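Local coordinates for protein L-asparaginase I (Vibrio cholerae, PDB 2OCD) that probably catalyses the hydrolysis of L-asparagine to L-aspartate and ammonium, working as a homotetramer of the asparaginase 1 family, at residues B[103-108]-B[145-150]; B[69-74]-B[99-104]; B[267-272]-B[294-299]; B[241-246]-B[271-276]. All blocks are in the same frame, centred on the assembly; numbering follows the deposited sequence.

Contact 1. Residues B[103-108]-B[145-150]; sequences FMFENL and NEVTLF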
loop_
_atom_site.group_PDB
_atom_site.type_symbol
_atom_site.label_atom_id
_atom_site.label_comp_id
_atom_site.label_asym_id
_atom_site.label_seq_id
_atom_site.Cartn_x
_atom_site.Cartn_y
_atom_site.Cartn_z
ATOM N N PHE B 103 -8.930 -3.251 30.742
ATOM C CA PHE B 103 -9.387 -2.488 31.925
ATOM C C PHE B 103 -9.468 -3.313 33.214
ATOM O O PHE B 103 -9.108 -2.807 34.292
ATOM C CB PHE B 103 -10.686 -1.762 31.643
ATOM C CG PHE B 103 -10.541 -0.830 30.536
ATOM C CD1 PHE B 103 -9.804 0.327 30.714
ATOM C CD2 PHE B 103 -11.013 -1.156 29.265
ATOM C CE1 PHE B 103 -9.606 1.194 29.704
ATOM C CE2 PHE B 103 -10.820 -0.291 28.219
ATOM C CZ PHE B 103 -10.090 0.900 28.429
HETATM N N MSE B 104 -9.885 -4.575 33.084
HETATM C CA MSE B 104 -9.987 -5.454 34.216
HETATM C C MSE B 104 -8.686 -5.707 34.925
HETATM O O MSE B 104 -8.693 -5.912 36.139
HETATM C CB MSE B 104 -10.569 -6.792 33.785
HETATM C CG MSE B 104 -12.051 -6.680 33.481
HETATM SE SE MSE B 104 -12.852 -8.291 32.764
HETATM C CE MSE B 104 -12.922 -9.273 34.445
ATOM N N PHE B 105 -7.586 -5.747 34.177
ATOM C CA PHE B 105 -6.287 -5.994 34.766
ATOM C C PHE B 105 -5.686 -4.675 35.167
ATOM O O PHE B 105 -5.639 -3.740 34.400
ATOM C CB PHE B 105 -5.309 -6.684 33.818
ATOM C CG PHE B 105 -5.707 -8.069 33.402
ATOM C CD1 PHE B 105 -6.285 -8.956 34.287
ATOM C CD2 PHE B 105 -5.426 -8.513 32.128
ATOM C CE1 PHE B 105 -6.631 -10.215 33.884
ATOM C CE2 PHE B 105 -5.758 -9.775 31.741
ATOM C CZ PHE B 105 -6.367 -10.620 32.613
ATOM N N GLU B 106 -5.153 -4.655 36.370
ATOM C CA GLU B 106 -4.596 -3.477 36.957
ATOM C C GLU B 106 -3.152 -3.797 37.383
ATOM O O GLU B 106 -2.907 -4.773 38.089
ATOM C CB GLU B 106 -5.512 -3.078 38.104
ATOM C CG GLU B 106 -4.877 -2.368 39.245
ATOM C CD GLU B 106 -5.880 -1.420 39.911
ATOM O OE1 GLU B 106 -6.228 -0.402 39.244
ATOM O OE2 GLU B 106 -6.318 -1.693 41.065
ATOM N N ASN B 107 -2.206 -2.991 36.903
ATOM C CA ASN B 107 -0.778 -3.204 37.136
ATOM C C ASN B 107 -0.293 -4.524 36.596
ATOM O O ASN B 107 0.451 -5.238 37.244
ATOM C CB ASN B 107 -0.416 -3.067 38.623
ATOM C CG ASN B 107 -0.890 -1.746 39.223
ATOM O OD1 ASN B 107 -0.925 -0.701 38.550
ATOM N ND2 ASN B 107 -1.288 -1.796 40.482
ATOM N N LEU B 108 -0.727 -4.848 35.386
ATOM C CA LEU B 108 -0.248 -6.042 34.670
ATOM C C LEU B 108 1.260 -5.908 34.438
ATOM O O LEU B 108 1.724 -4.904 33.859
ATOM C CB LEU B 108 -0.968 -6.135 33.334
ATOM C CG LEU B 108 -0.827 -7.402 32.529
ATOM C CD1 LEU B 108 -1.548 -8.504 33.308
ATOM C CD2 LEU B 108 -1.362 -7.145 31.094
ATOM N N ASN B 145 3.952 -5.698 28.540
ATOM C CA ASN B 145 3.120 -5.977 29.718
ATOM C C ASN B 145 1.768 -5.292 29.622
ATOM O O ASN B 145 1.431 -4.452 30.460
ATOM C CB ASN B 145 3.809 -5.574 31.042
ATOM C CG ASN B 145 5.142 -6.294 31.278
ATOM O OD1 ASN B 145 6.086 -5.706 31.819
ATOM N ND2 ASN B 145 5.218 -7.572 30.901
ATOM N N GLU B 146 1.021 -5.656 28.593
ATOM C CA GLU B 146 -0.299 -5.147 28.347
ATOM C C GLU B 146 -1.101 -6.278 27.726
ATOM O O GLU B 146 -0.557 -7.342 27.365
ATOM C CB GLU B 146 -0.345 -3.982 27.345
ATOM C CG GLU B 146 0.829 -3.022 27.172
ATOM C CD GLU B 146 0.453 -1.817 26.202
ATOM O OE1 GLU B 146 -0.751 -1.685 25.855
ATOM O OE2 GLU B 146 1.353 -0.986 25.806
ATOM N N VAL B 147 -2.405 -6.031 27.612
ATOM C CA VAL B 147 -3.289 -6.896 26.831
ATOM C C VAL B 147 -3.161 -6.554 25.340
ATOM O O VAL B 147 -3.507 -5.467 24.905
ATOM C CB VAL B 147 -4.739 -6.827 27.323
ATOM C CG1 VAL B 147 -5.590 -7.767 26.526
ATOM C CG2 VAL B 147 -4.804 -7.269 28.769
ATOM N N THR B 148 -2.624 -7.484 24.566
ATOM C CA THR B 148 -2.394 -7.242 23.142
ATOM C C THR B 148 -3.118 -8.280 22.276
ATOM O O THR B 148 -3.698 -9.258 22.800
ATOM C CB THR B 148 -0.869 -7.250 22.844
ATOM O OG1 THR B 148 -0.299 -8.512 23.233
ATOM C CG2 THR B 148 -0.151 -6.067 23.613
ATOM N N LEU B 149 -3.107 -8.062 20.959
ATOM C CA LEU B 149 -3.923 -8.870 20.020
ATOM C C LEU B 149 -3.071 -9.158 18.813
ATOM O O LEU B 149 -2.576 -8.233 18.153
ATOM C CB LEU B 149 -5.226 -8.145 19.636
ATOM C CG LEU B 149 -6.311 -8.862 18.804
ATOM C CD1 LEU B 149 -7.753 -8.312 19.020
ATOM C CD2 LEU B 149 -6.059 -8.827 17.324
ATOM N N PHE B 150 -2.857 -10.432 18.540
ATOM C CA PHE B 150 -1.985 -10.777 17.462
ATOM C C PHE B 150 -2.778 -11.374 16.287
ATOM O O PHE B 150 -3.520 -12.366 16.468
ATOM C CB PHE B 150 -0.904 -11.708 17.983
ATOM C CG PHE B 150 0.152 -12.008 16.990
ATOM C CD1 PHE B 150 1.036 -11.023 16.578
ATOM C CD2 PHE B 150 0.296 -13.252 16.480
ATOM C CE1 PHE B 150 2.030 -11.288 15.631
ATOM C CE2 PHE B 150 1.290 -13.501 15.542
ATOM C CZ PHE B 150 2.135 -12.520 15.121
#

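Contact 2. Residues B[69-74]-B[99-104]; sequences QLIADD and SALSFM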
loop_
_atom_site.group_PDB
_atom_site.type_symbol
_atom_site.label_atom_id
_atom_site.label_comp_id
_atom_site.label_asym_id
_atom_site.label_seq_id
_atom_site.Cartn_x
_atom_site.Cartn_y
_atom_site.Cartn_z
ATOM N N GLN B 69 -14.978 -12.438 32.923
ATOM C CA GLN B 69 -14.581 -12.641 34.312
ATOM C C GLN B 69 -13.873 -13.967 34.455
ATOM O O GLN B 69 -12.801 -14.023 35.088
ATOM C CB GLN B 69 -15.826 -12.641 35.219
ATOM C CG GLN B 69 -15.580 -12.482 36.710
ATOM C CD GLN B 69 -14.906 -11.145 37.058
ATOM O OE1 GLN B 69 -15.343 -10.055 36.623
ATOM N NE2 GLN B 69 -13.833 -11.228 37.811
ATOM N N LEU B 70 -14.481 -15.024 33.881
ATOM C CA LEU B 70 -13.904 -16.384 33.815
ATOM C C LEU B 70 -12.483 -16.321 33.260
ATOM O O LEU B 70 -11.552 -16.809 33.922
ATOM C CB LEU B 70 -14.755 -17.317 32.943
ATOM C CG LEU B 70 -16.247 -17.502 33.345
ATOM C CD1 LEU B 70 -17.066 -18.650 32.592
ATOM C CD2 LEU B 70 -16.375 -17.636 34.899
ATOM N N ILE B 71 -12.291 -15.671 32.094
ATOM C CA ILE B 71 -10.961 -15.572 31.517
ATOM C C ILE B 71 -9.984 -14.798 32.479
ATOM O O ILE B 71 -8.867 -15.258 32.800
ATOM C CB ILE B 71 -11.006 -14.934 30.116
ATOM C CG1 ILE B 71 -11.973 -15.695 29.176
ATOM C CG2 ILE B 71 -9.645 -14.938 29.493
ATOM C CD1 ILE B 71 -12.251 -14.946 27.857
ATOM N N ALA B 72 -10.419 -13.621 32.934
ATOM C CA ALA B 72 -9.655 -12.836 33.910
ATOM C C ALA B 72 -9.330 -13.688 35.136
ATOM O O ALA B 72 -8.212 -13.749 35.592
ATOM C CB ALA B 72 -10.436 -11.586 34.313
ATOM N N ASP B 73 -10.320 -14.374 35.679
ATOM C CA ASP B 73 -10.080 -15.169 36.882
ATOM C C ASP B 73 -9.100 -16.290 36.654
ATOM O O ASP B 73 -8.391 -16.666 37.554
ATOM C CB ASP B 73 -11.373 -15.745 37.394
ATOM C CG ASP B 73 -12.307 -14.687 37.925
ATOM O OD1 ASP B 73 -11.845 -13.564 38.273
ATOM O OD2 ASP B 73 -13.518 -15.013 37.997
ATOM N N ASP B 74 -9.090 -16.826 35.445
ATOM C CA ASP B 74 -8.231 -17.932 35.101
ATOM C C ASP B 74 -6.805 -17.385 35.054
ATOM O O ASP B 74 -5.892 -17.866 35.739
ATOM C CB ASP B 74 -8.701 -18.488 33.766
ATOM C CG ASP B 74 -7.826 -19.574 33.248
ATOM O OD1 ASP B 74 -7.702 -19.800 32.018
ATOM O OD2 ASP B 74 -7.226 -20.210 34.083
ATOM N N SER B 99 -10.204 -5.888 24.798
ATOM C CA SER B 99 -10.519 -4.629 25.372
ATOM C C SER B 99 -10.937 -4.708 26.835
ATOM O O SER B 99 -10.389 -3.990 27.701
ATOM C CB SER B 99 -11.628 -3.995 24.554
ATOM O OG SER B 99 -11.107 -3.518 23.317
ATOM N N ALA B 100 -11.973 -5.500 27.077
ATOM C CA ALA B 100 -12.486 -5.767 28.430
ATOM C C ALA B 100 -11.359 -6.045 29.406
ATOM O O ALA B 100 -11.279 -5.402 30.468
ATOM C CB ALA B 100 -13.441 -6.957 28.410
ATOM N N LEU B 101 -10.501 -7.010 29.033
ATOM C CA LEU B 101 -9.414 -7.446 29.879
ATOM C C LEU B 101 -8.397 -6.342 30.131
ATOM O O LEU B 101 -7.747 -6.359 31.193
ATOM C CB LEU B 101 -8.685 -8.664 29.296
ATOM C CG LEU B 101 -9.557 -9.938 29.156
ATOM C CD1 LEU B 101 -8.880 -11.006 28.306
ATOM C CD2 LEU B 101 -9.997 -10.505 30.556
ATOM N N SER B 102 -8.201 -5.422 29.169
ATOM C CA SER B 102 -7.236 -4.354 29.367
ATOM C C SER B 102 -7.637 -3.544 30.590
ATOM O O SER B 102 -6.772 -3.242 31.421
ATOM C CB SER B 102 -7.070 -3.459 28.155
ATOM O OG SER B 102 -8.127 -2.548 28.019
ATOM N N PHE B 103 -8.930 -3.251 30.742
ATOM C CA PHE B 103 -9.387 -2.488 31.925
ATOM C C PHE B 103 -9.468 -3.313 33.214
ATOM O O PHE B 103 -9.108 -2.807 34.292
ATOM C CB PHE B 103 -10.686 -1.762 31.643
ATOM C CG PHE B 103 -10.541 -0.830 30.536
ATOM C CD1 PHE B 103 -9.804 0.327 30.714
ATOM C CD2 PHE B 103 -11.013 -1.156 29.265
ATOM C CE1 PHE B 103 -9.606 1.194 29.704
ATOM C CE2 PHE B 103 -10.820 -0.291 28.219
ATOM C CZ PHE B 103 -10.090 0.900 28.429
HETATM N N MSE B 104 -9.885 -4.575 33.084
HETATM C CA MSE B 104 -9.987 -5.454 34.216
HETATM C C MSE B 104 -8.686 -5.707 34.925
HETATM O O MSE B 104 -8.693 -5.912 36.139
HETATM C CB MSE B 104 -10.569 -6.792 33.785
HETATM C CG MSE B 104 -12.051 -6.680 33.481
HETATM SE SE MSE B 104 -12.852 -8.291 32.764
HETATM C CE MSE B 104 -12.922 -9.273 34.445
#

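Contact 3. Residues B[267-272]-B[294-299]; sequences IVVNLT and GVISGY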
loop_
_atom_site.group_PDB
_atom_site.type_symbol
_atom_site.label_atom_id
_atom_site.label_comp_id
_atom_site.label_asym_id
_atom_site.label_seq_id
_atom_site.Cartn_x
_atom_site.Cartn_y
_atom_site.Cartn_z
ATOM N N ILE B 267 -24.490 8.093 31.813
ATOM C CA ILE B 267 -23.272 8.585 31.139
ATOM C C ILE B 267 -23.443 8.577 29.610
ATOM O O ILE B 267 -24.021 7.652 29.032
ATOM C CB ILE B 267 -22.019 7.806 31.581
ATOM C CG1 ILE B 267 -21.486 8.386 32.891
ATOM C CG2 ILE B 267 -20.968 7.926 30.555
ATOM C CD1 ILE B 267 -20.943 7.356 33.786
ATOM N N VAL B 268 -22.973 9.639 28.972
ATOM C CA VAL B 268 -23.235 9.850 27.590
ATOM C C VAL B 268 -21.909 10.231 26.915
ATOM O O VAL B 268 -21.353 11.318 27.136
ATOM C CB VAL B 268 -24.356 10.890 27.391
ATOM C CG1 VAL B 268 -24.633 11.110 25.863
ATOM C CG2 VAL B 268 -25.657 10.450 28.118
ATOM N N VAL B 269 -21.384 9.300 26.121
ATOM C CA VAL B 269 -20.047 9.418 25.591
ATOM C C VAL B 269 -20.187 9.557 24.099
ATOM O O VAL B 269 -21.001 8.879 23.470
ATOM C CB VAL B 269 -19.180 8.183 25.957
ATOM C CG1 VAL B 269 -19.791 6.915 25.438
ATOM C CG2 VAL B 269 -17.696 8.335 25.466
ATOM N N ASN B 270 -19.416 10.480 23.548
ATOM C CA ASN B 270 -19.511 10.787 22.159
ATOM C C ASN B 270 -18.312 10.176 21.415
ATOM O O ASN B 270 -17.212 10.633 21.630
ATOM C CB ASN B 270 -19.582 12.324 22.017
ATOM C CG ASN B 270 -19.524 12.806 20.559
ATOM O OD1 ASN B 270 -19.684 12.001 19.584
ATOM N ND2 ASN B 270 -19.285 14.106 20.395
ATOM N N LEU B 271 -18.522 9.143 20.588
ATOM C CA LEU B 271 -17.479 8.629 19.686
ATOM C C LEU B 271 -17.782 8.971 18.237
ATOM O O LEU B 271 -18.921 9.163 17.889
ATOM C CB LEU B 271 -17.418 7.132 19.709
ATOM C CG LEU B 271 -17.153 6.314 20.954
ATOM C CD1 LEU B 271 -16.864 4.895 20.465
ATOM C CD2 LEU B 271 -15.972 6.838 21.752
ATOM N N THR B 272 -16.785 8.998 17.367
ATOM C CA THR B 272 -17.044 9.212 15.934
ATOM C C THR B 272 -17.505 7.922 15.200
ATOM O O THR B 272 -17.022 6.841 15.487
ATOM C CB THR B 272 -15.793 9.834 15.240
ATOM O OG1 THR B 272 -16.137 10.287 13.920
ATOM C CG2 THR B 272 -14.600 8.836 15.201
ATOM N N GLY B 294 -24.200 17.782 28.703
ATOM C CA GLY B 294 -23.502 16.816 29.593
ATOM C C GLY B 294 -22.789 15.619 28.939
ATOM O O GLY B 294 -22.315 14.712 29.635
ATOM N N VAL B 295 -22.715 15.605 27.607
ATOM C CA VAL B 295 -22.080 14.513 26.891
ATOM C C VAL B 295 -20.593 14.701 27.037
ATOM O O VAL B 295 -20.134 15.824 27.034
ATOM C CB VAL B 295 -22.464 14.547 25.395
ATOM C CG1 VAL B 295 -21.897 13.312 24.675
ATOM C CG2 VAL B 295 -23.983 14.662 25.268
ATOM N N ILE B 296 -19.852 13.609 27.191
ATOM C CA ILE B 296 -18.369 13.648 27.241
ATOM C C ILE B 296 -17.731 12.999 25.976
ATOM O O ILE B 296 -18.370 12.170 25.301
ATOM C CB ILE B 296 -17.828 12.938 28.538
ATOM C CG1 ILE B 296 -18.244 11.482 28.585
ATOM C CG2 ILE B 296 -18.334 13.621 29.778
ATOM C CD1 ILE B 296 -17.360 10.631 29.526
ATOM N N SER B 297 -16.491 13.389 25.679
ATOM C CA SER B 297 -15.755 12.924 24.482
ATOM C C SER B 297 -15.127 11.605 24.775
ATOM O O SER B 297 -14.713 11.398 25.871
ATOM C CB SER B 297 -14.606 13.884 24.119
ATOM O OG SER B 297 -14.009 13.569 22.845
ATOM N N GLY B 298 -15.054 10.728 23.798
ATOM C CA GLY B 298 -14.287 9.473 23.877
ATOM C C GLY B 298 -13.165 9.606 22.853
ATOM O O GLY B 298 -12.638 8.614 22.354
ATOM N N TYR B 299 -12.838 10.845 22.498
ATOM C CA TYR B 299 -11.672 11.120 21.687
ATOM C C TYR B 299 -11.625 10.102 20.534
ATOM O O TYR B 299 -12.575 10.067 19.725
ATOM C CB TYR B 299 -10.424 11.129 22.602
ATOM C CG TYR B 299 -10.540 12.163 23.718
ATOM C CD1 TYR B 299 -10.067 13.489 23.539
ATOM C CD2 TYR B 299 -11.174 11.853 24.914
ATOM C CE1 TYR B 299 -10.241 14.469 24.530
ATOM C CE2 TYR B 299 -11.319 12.799 25.906
ATOM C CZ TYR B 299 -10.855 14.109 25.713
ATOM O OH TYR B 299 -10.987 15.050 26.723
HETATM O O HOH W 1 -23.116 11.983 30.663
HETATM O O HOH W 2 -14.169 8.248 18.892
#

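Contact 4. Residues B[241-246]-B[271-276]; sequences LTFGVG and LTQCLA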
loop_
_atom_site.group_PDB
_atom_site.type_symbol
_atom_site.label_atom_id
_atom_site.label_comp_id
_atom_site.label_asym_id
_atom_site.label_seq_id
_atom_site.Cartn_x
_atom_site.Cartn_y
_atom_site.Cartn_z
ATOM N N LEU B 241 -22.603 7.605 18.458
ATOM C CA LEU B 241 -21.710 7.553 17.309
ATOM C C LEU B 241 -22.133 8.725 16.401
ATOM O O LEU B 241 -23.215 8.725 15.787
ATOM C CB LEU B 241 -21.772 6.185 16.599
ATOM C CG LEU B 241 -21.699 4.877 17.433
ATOM C CD1 LEU B 241 -22.276 3.604 16.744
ATOM C CD2 LEU B 241 -20.269 4.576 17.945
ATOM N N THR B 242 -21.294 9.749 16.345
ATOM C CA THR B 242 -21.637 10.982 15.639
ATOM C C THR B 242 -20.796 11.117 14.367
ATOM O O THR B 242 -19.919 10.272 14.117
ATOM C CB THR B 242 -21.432 12.203 16.535
ATOM O OG1 THR B 242 -20.056 12.303 16.885
ATOM C CG2 THR B 242 -22.309 12.129 17.836
ATOM N N PHE B 243 -21.055 12.183 13.594
ATOM C CA PHE B 243 -20.298 12.468 12.339
ATOM C C PHE B 243 -18.972 13.209 12.463
ATOM O O PHE B 243 -18.755 14.064 13.330
ATOM C CB PHE B 243 -21.128 13.278 11.355
ATOM C CG PHE B 243 -22.581 12.893 11.320
ATOM C CD1 PHE B 243 -22.971 11.669 10.840
ATOM C CD2 PHE B 243 -23.547 13.764 11.760
ATOM C CE1 PHE B 243 -24.306 11.318 10.797
ATOM C CE2 PHE B 243 -24.868 13.417 11.684
ATOM C CZ PHE B 243 -25.242 12.195 11.191
ATOM N N GLY B 244 -18.121 12.918 11.494
ATOM C CA GLY B 244 -16.783 13.486 11.428
ATOM C C GLY B 244 -16.216 13.648 12.827
ATOM O O GLY B 244 -16.093 12.675 13.565
ATOM N N VAL B 245 -15.934 14.876 13.229
ATOM C CA VAL B 245 -15.110 15.121 14.422
ATOM C C VAL B 245 -15.942 15.219 15.699
ATOM O O VAL B 245 -15.447 15.581 16.779
ATOM C CB VAL B 245 -14.217 16.365 14.191
ATOM C CG1 VAL B 245 -13.763 16.891 15.454
ATOM C CG2 VAL B 245 -12.983 15.984 13.306
ATOM N N GLY B 246 -17.206 14.870 15.579
ATOM C CA GLY B 246 -18.024 14.644 16.740
ATOM C C GLY B 246 -19.268 15.495 16.727
ATOM O O GLY B 246 -19.650 16.032 17.763
ATOM N N LEU B 271 -18.522 9.143 20.588
ATOM C CA LEU B 271 -17.479 8.629 19.686
ATOM C C LEU B 271 -17.782 8.971 18.237
ATOM O O LEU B 271 -18.921 9.163 17.889
ATOM C CB LEU B 271 -17.418 7.132 19.709
ATOM C CG LEU B 271 -17.153 6.314 20.954
ATOM C CD1 LEU B 271 -16.864 4.895 20.465
ATOM C CD2 LEU B 271 -15.972 6.838 21.752
ATOM N N THR B 272 -16.785 8.998 17.367
ATOM C CA THR B 272 -17.044 9.212 15.934
ATOM C C THR B 272 -17.505 7.922 15.200
ATOM O O THR B 272 -17.022 6.841 15.487
ATOM C CB THR B 272 -15.793 9.834 15.240
ATOM O OG1 THR B 272 -16.137 10.287 13.920
ATOM C CG2 THR B 272 -14.600 8.836 15.201
ATOM N N GLN B 273 -18.454 8.027 14.272
ATOM C CA GLN B 273 -18.774 6.897 13.393
ATOM C C GLN B 273 -17.719 6.728 12.266
ATOM O O GLN B 273 -17.648 5.681 11.663
ATOM C CB GLN B 273 -20.243 6.888 12.910
ATOM C CG GLN B 273 -20.696 7.985 11.967
ATOM C CD GLN B 273 -22.264 8.136 11.849
ATOM O OE1 GLN B 273 -22.985 8.332 12.846
ATOM N NE2 GLN B 273 -22.759 8.080 10.619
ATOM N N CYS B 274 -16.837 7.705 12.046
ATOM C CA CYS B 274 -15.621 7.485 11.199
ATOM C C CYS B 274 -14.640 6.434 11.727
ATOM O O CYS B 274 -14.560 6.233 12.935
ATOM C CB CYS B 274 -14.854 8.767 11.091
ATOM S SG CYS B 274 -15.768 9.896 10.168
ATOM N N LEU B 275 -13.882 5.787 10.849
ATOM C CA LEU B 275 -13.048 4.685 11.290
ATOM C C LEU B 275 -11.811 5.259 11.997
ATOM O O LEU B 275 -11.769 5.343 13.213
ATOM C CB LEU B 275 -12.719 3.748 10.124
ATOM C CG LEU B 275 -11.694 2.645 10.406
ATOM C CD1 LEU B 275 -12.321 1.614 11.371
ATOM C CD2 LEU B 275 -11.162 2.025 9.096
ATOM N N ALA B 276 -10.810 5.709 11.264
ATOM C CA ALA B 276 -9.712 6.426 11.908
ATOM C C ALA B 276 -10.289 7.790 12.249
ATOM O O ALA B 276 -11.167 8.281 11.534
ATOM C CB ALA B 276 -8.539 6.561 10.968
#

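Contact 1. Residues B[103-108]-B[145-150]
Phe105 and Leu108, in the segment that follows helix 94-104, pack against the start of strand 147-151, in the parallel part of the mixed sheet of the N-terminal asparaginase domain. The contact is apolar, with no hydrogen bond between the two segments. Phe105 is the first residue past the helix to abandon helical angles. Its CG sits beside the backbone N and anti to the carbonyl carbon (chi1 -64°), and the ring edge is presented to the strand: Phe105 CD2 lies 3.6 Å from Val147 CG2, with that methyl near the ring plane. The two side chains cross at about a right angle. Val147 keeps CG1 anti to its own N (chi1 -178°), an orientation that leaves CG2 as the branch facing Phe105.

Leu108 reaches in from three residues further on. One methyl does the work: Leu108 CD2 rests on the backbone of Glu146, 3.5 Å from Glu146 C. The same Leu108 CD2 stands 4.2 Å from Val147 CG2. That valine methyl is therefore shared by an aromatic edge and a leucine branch. The carboxylate of Glu146 takes no part here and forms a salt bridge with Arg157, while Phe105 also packs on Ile75 of helix 65-78. Where the alpha carbons of Leu108 and Asn145 come within 6.0 Å, the CB of Asn145 touches Leu108 O at 3.6 Å.

Contact 2. Residues B[69-74]-B[99-104]
Met104, modelled as selenomethionine, reaches from the last turn of helix 94-104 to Gln69 and Ala72 on helix 65-78. The pair is a helix-helix packing within the N-terminal asparaginase domain: the axes of the two six-residue segments approach to 10.4 Å, with a signed crossing angle of -51°. The alpha carbons come closest at Ala72 and Leu101, where a small residue faces a large one.

From its CB, which points toward the other helix, the Met104 chain sets CG beside the backbone N and runs on extended through chi2. CB, CG and SE make no approach within 4.2 Å to segment 69-74, although the side chain also touches Trp68 and Ile208. The bend comes at the final torsion (chi3 76°), which turns CE toward the other helix. There Met104 CE meets the CB of Ala72 at 3.4 Å and the OE1 of Gln69 at 3.3 Å, the latter a carbon-oxygen contact and not a hydrogen bond; OE1 is itself bonded to the backbone N of Ile208.

The amide of Gln69 is held at both ends. Its NE2 donates to Asp73 OD1 one turn on, a bond of 3.1 Å that meets the syn side of the carboxylate but lies 30° out of its plane. Leu101 adds the other apolar contacts, using its two methyls separately. Leu101 CD1 approaches Ile71 CG2 at 4.2 Å, the two side chains crossing at about a right angle, and Leu101 CD2 lies 3.9 Å from Ala72 CB.

Contact 3. Residues B[267-272]-B[294-299]
Val268 O receives the amide N of Ile296 at 2.7 Å, the first of three backbone bonds that pair these segments in parallel. The next is accepted by Ile296 O from Asn270 N at 2.7 Å, and the third by Asn270 O from Gly298 N at 3.1 Å. The first two donors lie nearly on the C=O line, whereas Gly298 N stands 37° out of the carbonyl plane, consistent with the pairing becoming less regular beyond strand 296-297.

Water extends the pairing at both ends. One water donates to Gly294 O and weakly accepts from Val268 N; the other accepts from Thr272 N and donates to Tyr299 O, 2.6 Å away. Tyr299 N donates to Ser297 OG, an ST turn; the same oxygen lies over the centre of the Tyr299 ring. Asn270 OD1 is bonded to Thr242 OG1, and Asn270 ND2 to Gly246 O.

Beside the first bond, Val295 holds CG1 anti to its backbone N (chi1 -175°), where that branch meets Val268 O and Asn270 CB, while Val295 CG2 lies 3.7 Å from Val268 CG1. Leu271 CD2 approaches Gly298 CA to 3.8 Å. Strand 296-297 is the outermost in this chain of the parallel four-stranded sheet, next to strand 267-272. Ile296 packs on helix 320-327, Val269 and Leu271 meet helix 303-315, and Val268 touches Met238 of strand 237-242.

Contact 4. Residues B[241-246]-B[271-276]
Leu241 and Thr242 pair in parallel with Leu271 and Thr272, and backbone hydrogen bonds carry the register. Thr242 N donates to Leu271 O at 2.9 Å, and Gln273 N returns a bond to Thr242 O at 2.7 Å with an N-H...O angle of 174°. Thr242 is thus gripped through both its N and its O. A CA-H...O contact, from Leu241 CA to Leu271 O, supplements the first bond.

Side-chain polar contacts take over where the strands end. Thr272 has OG1 anti to its backbone N (chi1 -168°), a setting that turns the hydroxyl toward the 243-246 loop, where it donates to Gly244 O; the modelled separation is very short, and its exact value is doubtful at this resolution. The same Thr272 OG1 accepts from Cys274 N at 3.3 Å, forming an ST turn.

Apolar and flat-group packing completes the contact. Leu241 CD2 stands 4.2 Å from Leu271 CB, and Leu241 CB is 4.1 Å from Gln273 CB. The Gln273 chain runs alongside Phe243, with its amide at the ring edge and the two planes 62° apart. Cys274 SG lies 3.9 Å from Gly244 CA.

Beyond this, Phe243 packs on Asp92 of the second subunit and Cys274 on Ala166 of that same neighbouring subunit. Strands 237-242 and 267-272, joined through helix 252-263, form a parallel beta-alpha-beta unit of the C-terminal asparaginase domain.

Contacts 1 and 2 belong to the N-terminal domain and contacts 3 and 4 to the C-terminal domain; centres of contacts in different domains lie 24 to 27 Å apart. Contact 2 is buried and contact 1 partly so. Contact 2 uses helix 94-104 itself and contact 1 the residues that follow it; the two meet where Val147 CG2 packs on Ser102 CA. Neither has a hydrogen bond between its segments, in contrast to the backbone-paired contacts 3 and 4. Those two share strand 267-272, one on each flank, and are linked through Asn270 and Thr242. Contact 3 remains within the subunit, whereas contact 4, also buried, lies at the interface with a second subunit.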